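Local coordinates for protein racemase, putative (Roseobacter denitrificans, PDB 3TCS) that binds magnesium and, as a putative racemase of the mandelate racemase/muconate lactonizing enzyme family, probably acts on a carboxylate-bearing substrate, perhaps as a hydro-lyase, at residues P263-Q266 / R267-D270; E186-I189 / P190-R194; R67-A70 / P71-G75; P375-L378 / A379-Y383. All coordinates share one frame; numbering follows the deposited sequence.

Contact 1. Residues P263-Q266 / R267-D270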
loop_
_atom_site.group_PDB
_atom_site.type_symbol
_atom_site.label_atom_id
_atom_site.label_comp_id
_atom_site.label_asym_id
_atom_site.label_seq_id
_atom_site.Cartn_x
_atom_site.Cartn_y
_atom_site.Cartn_z
ATOM N N PRO B 263 -11.545 1.130 3.344
ATOM C CA PRO B 263 -12.045 0.716 4.661
ATOM C C PRO B 263 -11.431 1.558 5.786
ATOM O O PRO B 263 -12.057 1.770 6.822
ATOM C CB PRO B 263 -11.671 -0.768 4.737
ATOM C CG PRO B 263 -10.560 -0.919 3.729
ATOM C CD PRO B 263 -10.977 -0.013 2.611
ATOM N N THR B 264 -10.213 2.053 5.577
ATOM C CA THR B 264 -9.569 2.893 6.580
ATOM C C THR B 264 -10.287 4.242 6.596
ATOM O O THR B 264 -10.479 4.842 7.655
ATOM C CB THR B 264 -8.073 3.095 6.272
ATOM O OG1 THR B 264 -7.398 1.837 6.384
ATOM C CG2 THR B 264 -7.451 4.080 7.246
ATOM N N TRP B 265 -10.678 4.715 5.415
ATOM C CA TRP B 265 -11.416 5.966 5.309
ATOM C C TRP B 265 -12.734 5.825 6.076
ATOM O O TRP B 265 -13.136 6.726 6.817
ATOM C CB TRP B 265 -11.716 6.294 3.843
ATOM C CG TRP B 265 -10.713 7.209 3.231
ATOM C CD1 TRP B 265 -9.817 6.911 2.247
ATOM C CD2 TRP B 265 -10.494 8.581 3.577
ATOM N NE1 TRP B 265 -9.049 8.014 1.958
ATOM C CE2 TRP B 265 -9.444 9.054 2.760
ATOM C CE3 TRP B 265 -11.082 9.457 4.500
ATOM C CZ2 TRP B 265 -8.967 10.367 2.838
ATOM C CZ3 TRP B 265 -10.606 10.764 4.578
ATOM C CH2 TRP B 265 -9.558 11.204 3.749
ATOM N N GLN B 266 -13.400 4.687 5.896
ATOM C CA GLN B 266 -14.663 4.437 6.584
ATOM C C GLN B 266 -14.453 4.453 8.101
ATOM O O GLN B 266 -15.262 5.010 8.849
ATOM C CB GLN B 266 -15.248 3.085 6.161
ATOM C CG GLN B 266 -16.667 2.846 6.659
ATOM C CD GLN B 266 -17.701 3.631 5.875
ATOM O OE1 GLN B 266 -17.914 3.385 4.687
ATOM N NE2 GLN B 266 -18.344 4.585 6.535
ATOM N N ARG B 267 -13.366 3.838 8.559
ATOM C CA ARG B 267 -13.075 3.804 9.989
ATOM C C ARG B 267 -12.799 5.208 10.528
ATOM O O ARG B 267 -13.309 5.589 11.581
ATOM C CB ARG B 267 -11.869 2.910 10.266
ATOM C CG ARG B 267 -11.581 2.722 11.741
ATOM C CD ARG B 267 -10.214 2.098 11.967
ATOM N NE ARG B 267 -9.919 1.961 13.390
ATOM C CZ ARG B 267 -8.695 1.841 13.893
ATOM N NH1 ARG B 267 -7.638 1.844 13.088
ATOM N NH2 ARG B 267 -8.527 1.722 15.204
ATOM N N MET B 268 -11.986 5.970 9.800
ATOM C CA MET B 268 -11.631 7.336 10.201
ATOM C C MET B 268 -12.869 8.219 10.355
ATOM O O MET B 268 -13.007 8.964 11.331
ATOM C CB MET B 268 -10.704 7.969 9.155
ATOM C CG MET B 268 -10.165 9.342 9.545
ATOM S SD MET B 268 -9.587 10.304 8.119
ATOM C CE MET B 268 -8.417 9.146 7.376
ATOM N N ILE B 269 -13.765 8.135 9.382
ATOM C CA ILE B 269 -14.982 8.934 9.398
ATOM C C ILE B 269 -15.979 8.448 10.448
ATOM O O ILE B 269 -16.555 9.257 11.180
ATOM C CB ILE B 269 -15.615 8.959 7.984
ATOM C CG1 ILE B 269 -14.677 9.735 7.044
ATOM C CG2 ILE B 269 -16.999 9.605 8.025
ATOM C CD1 ILE B 269 -15.099 9.755 5.583
ATOM N N ASP B 270 -16.162 7.136 10.544
ATOM C CA ASP B 270 -17.081 6.572 11.528
ATOM C C ASP B 270 -16.696 6.980 12.953
ATOM O O ASP B 270 -17.566 7.279 13.776
ATOM C CB ASP B 270 -17.091 5.036 11.455
ATOM C CG ASP B 270 -17.764 4.503 10.197
ATOM O OD1 ASP B 270 -18.319 5.298 9.412
ATOM O OD2 ASP B 270 -17.740 3.268 9.998
#
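W265 and M268 lie side by side on one flank of the helix, their side chains pointing the same way. The methyl end of the methionine reaches over the indole: M268 CE stands 4.1 Å from the centroid of the six-membered W265 ring, over one face but offset toward the rim, a CH-pi contact. The sulfur approaches more obliquely, with M268 SD 3.7 Å from W265 CZ3, so the pair is also a Met-aromatic contact. M268 has CG turned away from its own backbone N (chi1 -174°) and bends only at the last torsion, which folds CE back over the indole. On the same ring, I269 CD1 comes within 4.2 Å of W265 CE3. W265 NE1 is hydrogen-bonded to D259 O, and V277 and V293 help to enclose the ring between strand 276-277 and helix 287-300.

On a neighbouring flank, the amide of Q266 meets the carboxylate of D270, one turn on, with their planes 37° apart. Q266 NE2 donates to D270 OD1 at 3.0 Å; the acceptor lies almost in the amide plane and is met on its syn side, though 27° out of the carboxylate plane. Helix 262-270 links strands 252-255 and 276-277 in a beta-alpha-beta unit of the TIM barrel. Dispersion and sulfur-ring contact thus hold its buried flank, while the more exposed one carries an amide-carboxylate bond, probably strengthened by the aspartate's charge, that may help to steady the last turn.

Contact 2. Residues E186-I189 / P190-R194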
loop_
_atom_site.group_PDB
_atom_site.type_symbol
_atom_site.label_atom_id
_atom_site.label_comp_id
_atom_site.label_asym_id
_atom_site.label_seq_id
_atom_site.Cartn_x
_atom_site.Cartn_y
_atom_site.Cartn_z
ATOM N N GLU B 186 6.719 27.983 17.422
ATOM C CA GLU B 186 6.304 29.015 18.360
ATOM C C GLU B 186 6.384 30.399 17.715
ATOM O O GLU B 186 5.575 31.278 18.005
ATOM C CB GLU B 186 7.186 28.996 19.616
ATOM C CG GLU B 186 6.880 27.886 20.613
ATOM C CD GLU B 186 7.448 26.535 20.217
ATOM O OE1 GLU B 186 8.145 26.442 19.182
ATOM O OE2 GLU B 186 7.200 25.560 20.958
ATOM N N GLU B 187 7.362 30.591 16.836
ATOM C CA GLU B 187 7.532 31.877 16.170
ATOM C C GLU B 187 6.624 32.078 14.960
ATOM O O GLU B 187 6.053 33.150 14.775
ATOM C CB GLU B 187 8.991 32.063 15.730
ATOM C CG GLU B 187 9.191 33.247 14.791
ATOM C CD GLU B 187 10.637 33.439 14.375
ATOM O OE1 GLU B 187 11.388 32.442 14.320
ATOM O OE2 GLU B 187 11.019 34.589 14.082
ATOM N N ILE B 188 6.479 31.041 14.143
ATOM C CA ILE B 188 5.679 31.166 12.933
ATOM C C ILE B 188 4.197 31.461 13.167
ATOM O O ILE B 188 3.577 32.172 12.377
ATOM C CB ILE B 188 5.845 29.899 12.038
ATOM C CG1 ILE B 188 5.532 30.246 10.583
ATOM C CG2 ILE B 188 4.945 28.778 12.533
ATOM C CD1 ILE B 188 5.907 29.143 9.596
ATOM N N ILE B 189 3.632 30.949 14.257
ATOM C CA ILE B 189 2.216 31.171 14.529
ATOM C C ILE B 189 1.871 32.652 14.708
ATOM O O ILE B 189 1.051 33.187 13.964
ATOM C CB ILE B 189 1.755 30.328 15.741
ATOM C CG1 ILE B 189 1.857 28.841 15.375
ATOM C CG2 ILE B 189 0.335 30.696 16.137
ATOM C CD1 ILE B 189 1.489 27.892 16.495
ATOM N N PRO B 190 2.483 33.338 15.691
ATOM C CA PRO B 190 2.157 34.758 15.847
ATOM C C PRO B 190 2.636 35.597 14.660
ATOM O O PRO B 190 1.997 36.580 14.300
ATOM C CB PRO B 190 2.864 35.143 17.151
ATOM C CG PRO B 190 4.009 34.174 17.231
ATOM C CD PRO B 190 3.371 32.881 16.774
ATOM N N THR B 191 3.752 35.203 14.052
ATOM C CA THR B 191 4.290 35.942 12.909
ATOM C C THR B 191 3.301 36.007 11.749
ATOM O O THR B 191 3.133 37.055 11.129
ATOM C CB THR B 191 5.620 35.324 12.398
ATOM O OG1 THR B 191 6.638 35.494 13.391
ATOM C CG2 THR B 191 6.074 36.006 11.111
ATOM N N MET B 192 2.651 34.891 11.443
ATOM C CA MET B 192 1.681 34.887 10.349
ATOM C C MET B 192 0.481 35.787 10.659
ATOM O O MET B 192 0.032 36.554 9.806
ATOM C CB MET B 192 1.209 33.462 10.059
ATOM C CG MET B 192 2.251 32.606 9.346
ATOM S SD MET B 192 2.783 33.355 7.787
ATOM C CE MET B 192 1.247 33.227 6.866
ATOM N N ARG B 193 -0.036 35.709 11.879
ATOM C CA ARG B 193 -1.175 36.546 12.232
ATOM C C ARG B 193 -0.798 38.026 12.212
ATOM O O ARG B 193 -1.555 38.869 11.721
ATOM C CB ARG B 193 -1.723 36.176 13.611
ATOM C CG ARG B 193 -2.865 37.088 14.052
ATOM C CD ARG B 193 -3.976 37.114 13.003
ATOM N NE ARG B 193 -4.720 35.861 13.001
ATOM C CZ ARG B 193 -5.533 35.458 12.031
ATOM N NH1 ARG B 193 -5.723 36.203 10.946
ATOM N NH2 ARG B 193 -6.166 34.298 12.155
ATOM N N ARG B 194 0.377 38.344 12.744
ATOM C CA ARG B 194 0.836 39.727 12.773
ATOM C C ARG B 194 1.028 40.290 11.375
ATOM O O ARG B 194 0.521 41.361 11.049
ATOM C CB ARG B 194 2.169 39.840 13.522
ATOM C CG ARG B 194 2.755 41.242 13.485
ATOM C CD ARG B 194 4.126 41.328 14.145
ATOM N NE ARG B 194 5.143 40.530 13.464
ATOM C CZ ARG B 194 5.708 39.441 13.979
ATOM N NH1 ARG B 194 5.353 39.013 15.180
ATOM N NH2 ARG B 194 6.642 38.787 13.299
#
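T191 turns back on the preceding turn of the helix and doubles the grip on one carbonyl. Its OG1 donates to E187 O at 2.8 Å from above the carbonyl plane, while T191 N reaches E187 O at 3.2 Å within that plane. The hydroxyl can do this because chi1 of -67° sets OG1 beside the backbone N, facing the turn before. On the buried flank, I188 CG1 and M192 CG are 4.2 Å apart; M192 bends twice along its chain and packs on L154 and L202, and I189 fits against M221, L222 and F227.

Helix 184-196 is the crossover between strands 165-169 and 201-205 of the TIM barrel, and P190 kinks it. Having no N-H to give, the proline leaves E186 O facing its CD at 3.0 Å instead of a donor. A valine in place of T191 would probably cost E187 O its hydroxyl donor at this kink, leaving the longer bond from the backbone N.

The solvent side is looser. E187 runs outward in an extended chain, only its CG approaching T191 OG1 (3.7 Å), and R194 NH2 adds no more than a weak bond to that hydroxyl. Across this outer surface, E187 OE2 and R194 NH2 remain 6.1 Å apart.

Contact 3. Residues R67-A70 / P71-G75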
loop_
_atom_site.group_PDB
_atom_site.type_symbol
_atom_site.label_atom_id
_atom_site.label_comp_id
_atom_site.label_asym_id
_atom_site.label_seq_id
_atom_site.Cartn_x
_atom_site.Cartn_y
_atom_site.Cartn_z
ATOM N N ARG B 67 1.234 -3.044 -16.028
ATOM C CA ARG B 67 1.392 -4.391 -15.504
ATOM C C ARG B 67 0.185 -4.873 -14.710
ATOM O O ARG B 67 -0.222 -6.034 -14.825
ATOM C CB ARG B 67 2.627 -4.449 -14.602
ATOM C CG ARG B 67 3.000 -5.846 -14.098
ATOM C CD ARG B 67 3.672 -6.656 -15.200
ATOM N NE ARG B 67 4.944 -6.059 -15.595
ATOM C CZ ARG B 67 6.081 -6.199 -14.920
ATOM N NH1 ARG B 67 6.115 -6.929 -13.813
ATOM N NH2 ARG B 67 7.184 -5.597 -15.343
ATOM N N GLN B 68 -0.407 -3.979 -13.925
ATOM C CA GLN B 68 -1.503 -4.377 -13.053
ATOM C C GLN B 68 -2.864 -3.717 -13.187
ATOM O O GLN B 68 -3.809 -4.129 -12.518
ATOM C CB GLN B 68 -1.023 -4.247 -11.607
ATOM C CG GLN B 68 0.176 -5.137 -11.298
ATOM C CD GLN B 68 0.823 -4.799 -9.968
ATOM O OE1 GLN B 68 1.674 -3.917 -9.888
ATOM N NE2 GLN B 68 0.411 -5.493 -8.918
ATOM N N VAL B 69 -2.983 -2.691 -14.020
ATOM C CA VAL B 69 -4.281 -2.043 -14.176
ATOM C C VAL B 69 -4.866 -2.258 -15.570
ATOM O O VAL B 69 -5.989 -2.748 -15.715
ATOM C CB VAL B 69 -4.188 -0.527 -13.897
ATOM C CG1 VAL B 69 -5.572 0.107 -14.002
ATOM C CG2 VAL B 69 -3.610 -0.292 -12.510
ATOM N N ALA B 70 -4.097 -1.898 -16.590
ATOM C CA ALA B 70 -4.538 -2.031 -17.976
ATOM C C ALA B 70 -5.086 -3.410 -18.351
ATOM O O ALA B 70 -6.105 -3.516 -19.039
ATOM C CB ALA B 70 -3.398 -1.654 -18.920
ATOM N N PRO B 71 -4.422 -4.488 -17.907
ATOM C CA PRO B 71 -4.911 -5.829 -18.249
ATOM C C PRO B 71 -6.347 -6.115 -17.820
ATOM O O PRO B 71 -7.053 -6.890 -18.467
ATOM C CB PRO B 71 -3.912 -6.746 -17.550
ATOM C CG PRO B 71 -2.654 -5.939 -17.561
ATOM C CD PRO B 71 -3.152 -4.574 -17.166
ATOM N N TRP B 72 -6.787 -5.485 -16.737
ATOM C CA TRP B 72 -8.138 -5.715 -16.234
ATOM C C TRP B 72 -9.175 -4.740 -16.772
ATOM O O TRP B 72 -10.378 -4.979 -16.646
ATOM C CB TRP B 72 -8.136 -5.654 -14.707
ATOM C CG TRP B 72 -7.080 -6.512 -14.104
ATOM C CD1 TRP B 72 -6.003 -6.098 -13.380
ATOM C CD2 TRP B 72 -6.967 -7.935 -14.218
ATOM N NE1 TRP B 72 -5.218 -7.175 -13.039
ATOM C CE2 TRP B 72 -5.787 -8.315 -13.542
ATOM C CE3 TRP B 72 -7.746 -8.925 -14.828
ATOM C CZ2 TRP B 72 -5.367 -9.646 -13.458
ATOM C CZ3 TRP B 72 -7.328 -10.250 -14.745
ATOM C CH2 TRP B 72 -6.147 -10.596 -14.064
ATOM N N MET B 73 -8.716 -3.650 -17.379
ATOM C CA MET B 73 -9.630 -2.638 -17.896
ATOM C C MET B 73 -9.808 -2.630 -19.407
ATOM O O MET B 73 -10.865 -2.236 -19.908
ATOM C CB MET B 73 -9.186 -1.256 -17.415
ATOM C CG MET B 73 -9.211 -1.131 -15.901
ATOM S SD MET B 73 -8.854 0.517 -15.301
ATOM C CE MET B 73 -10.470 1.286 -15.458
ATOM N N LEU B 74 -8.784 -3.063 -20.134
ATOM C CA LEU B 74 -8.866 -3.100 -21.588
ATOM C C LEU B 74 -9.991 -4.011 -22.058
ATOM O O LEU B 74 -10.160 -5.119 -21.544
ATOM C CB LEU B 74 -7.540 -3.581 -22.184
ATOM C CG LEU B 74 -6.381 -2.583 -22.180
ATOM C CD1 LEU B 74 -5.135 -3.256 -22.730
ATOM C CD2 LEU B 74 -6.748 -1.366 -23.026
ATOM N N GLY B 75 -10.765 -3.533 -23.030
ATOM C CA GLY B 75 -11.860 -4.323 -23.567
ATOM C C GLY B 75 -13.127 -4.354 -22.728
ATOM O O GLY B 75 -14.135 -4.927 -23.142
#
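W72 lays the edge of its indole against the carbonyl of Q68, with CD1 3.1 Å from Q68 O and the oxygen in the ring plane; chi1 of -50° sets the ring beside its own backbone N. Although NE1 is near this oxygen too, it is angled for another acceptor and gives its hydrogen to E92 OE2. Q68 NE2 donates to the other carboxylate oxygen of E92, so a single glutamate serves both side chains, while Q68 OE1 pairs with Y99 of the second subunit. A phenylalanine in place of W72 would probably leave E92 OE2 without this donor and weaken the tie to the chain just after helix 81-91.

The backbone bonds shift register as the helix runs out. W72 N reaches V69 O at 3.0 Å, three residues back and from well above the carbonyl plane. A70 O takes two donors: L74 N comes nearly along the C=O axis at 2.9 Å, and M73 N from above the plane at 3.1 Å. P71 has no N-H to offer, which breaks the bonding at the kink. R67 forms a salt bridge with D59 of the second subunit.

On the buried side, V69 and M73 point the same way and V69 CG1 meets M73 SD at 3.6 Å. M73 continues into L81, L84 and V88 of helix 81-91 and V107 of helix 98-119. V69 packs on L100 and A103, and A70 and L74 rest on S386 of strand 382-387, so the end of helix 58-73 is lodged between two helices and the edge of the N-terminal-domain sheet.

Contact 4. Residues P375-L378 / A379-Y383; sequences PEWL and ARSQY
R380 and E376, one turn apart on a short helix, form a salt bridge on the surface, and the arginine can be followed outward along its length. Its CB sits 3.7 Å from W377 O. CG, placed beside the backbone N by chi1 of -55°, passes E376 O at 3.6 Å, and from there the chain runs extended to NE. CD comes 3.8 Å from E376 OE2 before NE makes the main bond, 2.8 Å to the same E376 OE2, met nearly head-on to the carboxylate's C-O bond. At the tip, NH2 adds a weak bond to that oxygen, so one carboxylate oxygen takes both donors at the guanidinium edge. The two flat groups are turned almost perpendicular, 83° apart. E376 cooperates by bending at chi2, which swings its carboxylate forward along the helix toward R380.

Where the helix gives way to strand 382-387, S381 takes over. S381 OG donates to L378 O at 2.7 Å in the carbonyl plane and on a lone pair, while S381 N reaches the same oxygen from above that plane. The serine CB also lies 3.8 Å from W377 CZ3, approaching the indole obliquely; W377 itself meets F38 edge-to-face.

Two kinds of polar contact thus mark this turn. The surface ion pair, with solvent nearby, probably contributes modestly, whereas the doubly gripped carbonyl of L378 is likely to fix the direction in which the chain leaves the helix for the strand.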
loop_
_atom_site.group_PDB
_atom_site.type_symbol
_atom_site.label_atom_id
_atom_site.label_comp_id
_atom_site.label_asym_id
_atom_site.label_seq_id
_atom_site.Cartn_x
_atom_site.Cartn_y
_atom_site.Cartn_z
ATOM N N PRO B 375 2.786 19.681 -26.180
ATOM C CA PRO B 375 3.344 18.752 -27.169
ATOM C C PRO B 375 4.854 18.576 -26.985
ATOM O O PRO B 375 5.406 17.507 -27.247
ATOM C CB PRO B 375 2.995 19.414 -28.498
ATOM C CG PRO B 375 1.702 20.094 -28.194
ATOM C CD PRO B 375 1.970 20.718 -26.837
ATOM N N GLU B 376 5.517 19.639 -26.544
ATOM C CA GLU B 376 6.960 19.610 -26.311
ATOM C C GLU B 376 7.271 18.688 -25.136
ATOM O O GLU B 376 8.216 17.899 -25.184
ATOM C CB GLU B 376 7.465 21.031 -26.022
ATOM C CG GLU B 376 8.904 21.144 -25.526
ATOM C CD GLU B 376 9.935 20.621 -26.513
ATOM O OE1 GLU B 376 9.735 20.765 -27.738
ATOM O OE2 GLU B 376 10.961 20.076 -26.057
ATOM N N TRP B 377 6.472 18.781 -24.077
ATOM C CA TRP B 377 6.704 17.929 -22.918
ATOM C C TRP B 377 6.498 16.477 -23.340
ATOM O O TRP B 377 7.305 15.606 -23.015
ATOM C CB TRP B 377 5.738 18.274 -21.776
ATOM C CG TRP B 377 6.066 17.547 -20.502
ATOM C CD1 TRP B 377 6.841 18.001 -19.478
ATOM C CD2 TRP B 377 5.655 16.225 -20.140
ATOM N NE1 TRP B 377 6.939 17.044 -18.496
ATOM C CE2 TRP B 377 6.219 15.943 -18.878
ATOM C CE3 TRP B 377 4.865 15.247 -20.763
ATOM C CZ2 TRP B 377 6.018 14.722 -18.220
ATOM C CZ3 TRP B 377 4.665 14.029 -20.108
ATOM C CH2 TRP B 377 5.238 13.781 -18.850
ATOM N N LEU B 378 5.414 16.215 -24.067
ATOM C CA LEU B 378 5.129 14.858 -24.528
ATOM C C LEU B 378 6.268 14.298 -25.384
ATOM O O LEU B 378 6.623 13.124 -25.271
ATOM C CB LEU B 378 3.823 14.832 -25.330
ATOM C CG LEU B 378 2.557 15.105 -24.508
ATOM C CD1 LEU B 378 1.351 15.204 -25.423
ATOM C CD2 LEU B 378 2.354 13.994 -23.495
ATOM N N ALA B 379 6.841 15.140 -26.237
ATOM C CA ALA B 379 7.935 14.706 -27.106
ATOM C C ALA B 379 9.113 14.151 -26.308
ATOM O O ALA B 379 9.779 13.213 -26.753
ATOM C CB ALA B 379 8.402 15.871 -27.992
ATOM N N ARG B 380 9.364 14.724 -25.131
ATOM C CA ARG B 380 10.474 14.282 -24.289
ATOM C C ARG B 380 10.131 13.152 -23.325
ATOM O O ARG B 380 11.011 12.648 -22.634
ATOM C CB ARG B 380 11.018 15.447 -23.460
ATOM C CG ARG B 380 11.435 16.660 -24.258
ATOM C CD ARG B 380 12.203 17.641 -23.382
ATOM N NE ARG B 380 12.542 18.848 -24.129
ATOM C CZ ARG B 380 13.432 19.757 -23.737
ATOM N NH1 ARG B 380 14.088 19.601 -22.594
ATOM N NH2 ARG B 380 13.663 20.825 -24.492
ATOM N N SER B 381 8.869 12.746 -23.285
ATOM C CA SER B 381 8.432 11.706 -22.352
ATOM C C SER B 381 8.739 10.259 -22.721
ATOM O O SER B 381 9.092 9.939 -23.857
ATOM C CB SER B 381 6.925 11.817 -22.135
ATOM O OG SER B 381 6.231 11.350 -23.283
ATOM N N GLN B 382 8.593 9.385 -21.731
ATOM C CA GLN B 382 8.784 7.959 -21.930
ATOM C C GLN B 382 7.396 7.416 -22.234
ATOM O O GLN B 382 6.469 7.525 -21.420
ATOM C CB GLN B 382 9.338 7.292 -20.676
ATOM C CG GLN B 382 9.679 5.833 -20.906
ATOM C CD GLN B 382 10.223 5.161 -19.669
ATOM O OE1 GLN B 382 11.167 5.653 -19.043
ATOM N NE2 GLN B 382 9.635 4.025 -19.306
ATOM N N TYR B 383 7.259 6.831 -23.416
ATOM C CA TYR B 383 5.987 6.304 -23.884
ATOM C C TYR B 383 5.809 4.809 -23.655
ATOM O O TYR B 383 6.756 4.041 -23.782
ATOM C CB TYR B 383 5.864 6.590 -25.383
ATOM C CG TYR B 383 4.629 6.032 -26.050
ATOM C CD1 TYR B 383 3.386 6.653 -25.900
ATOM C CD2 TYR B 383 4.705 4.907 -26.871
ATOM C CE1 TYR B 383 2.257 6.169 -26.563
ATOM C CE2 TYR B 383 3.582 4.414 -27.535
ATOM C CZ TYR B 383 2.365 5.051 -27.380
ATOM O OH TYR B 383 1.257 4.583 -28.057
#

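In the fold
From the N terminus the four contacts follow one another in series, none nesting within or crossing another, and each closes only a local turn. Contact 3 comes first, at the end of helix 58-73 in the N-terminal domain. Contacts 2 and 1 then fall on two helices of the barrel, 184-196 and 262-270, each within a beta-alpha-beta unit, with their centres about 34 Å apart. Contact 4 closes the series where helix 375-380 hands the chain to strand 382-387. That strand returns to the N-terminal sheet beside strand 25-32 and packs against contact 3, joining the two ends of the chain; contacts 3 and 4 approach to about 11 Å between nearest atoms.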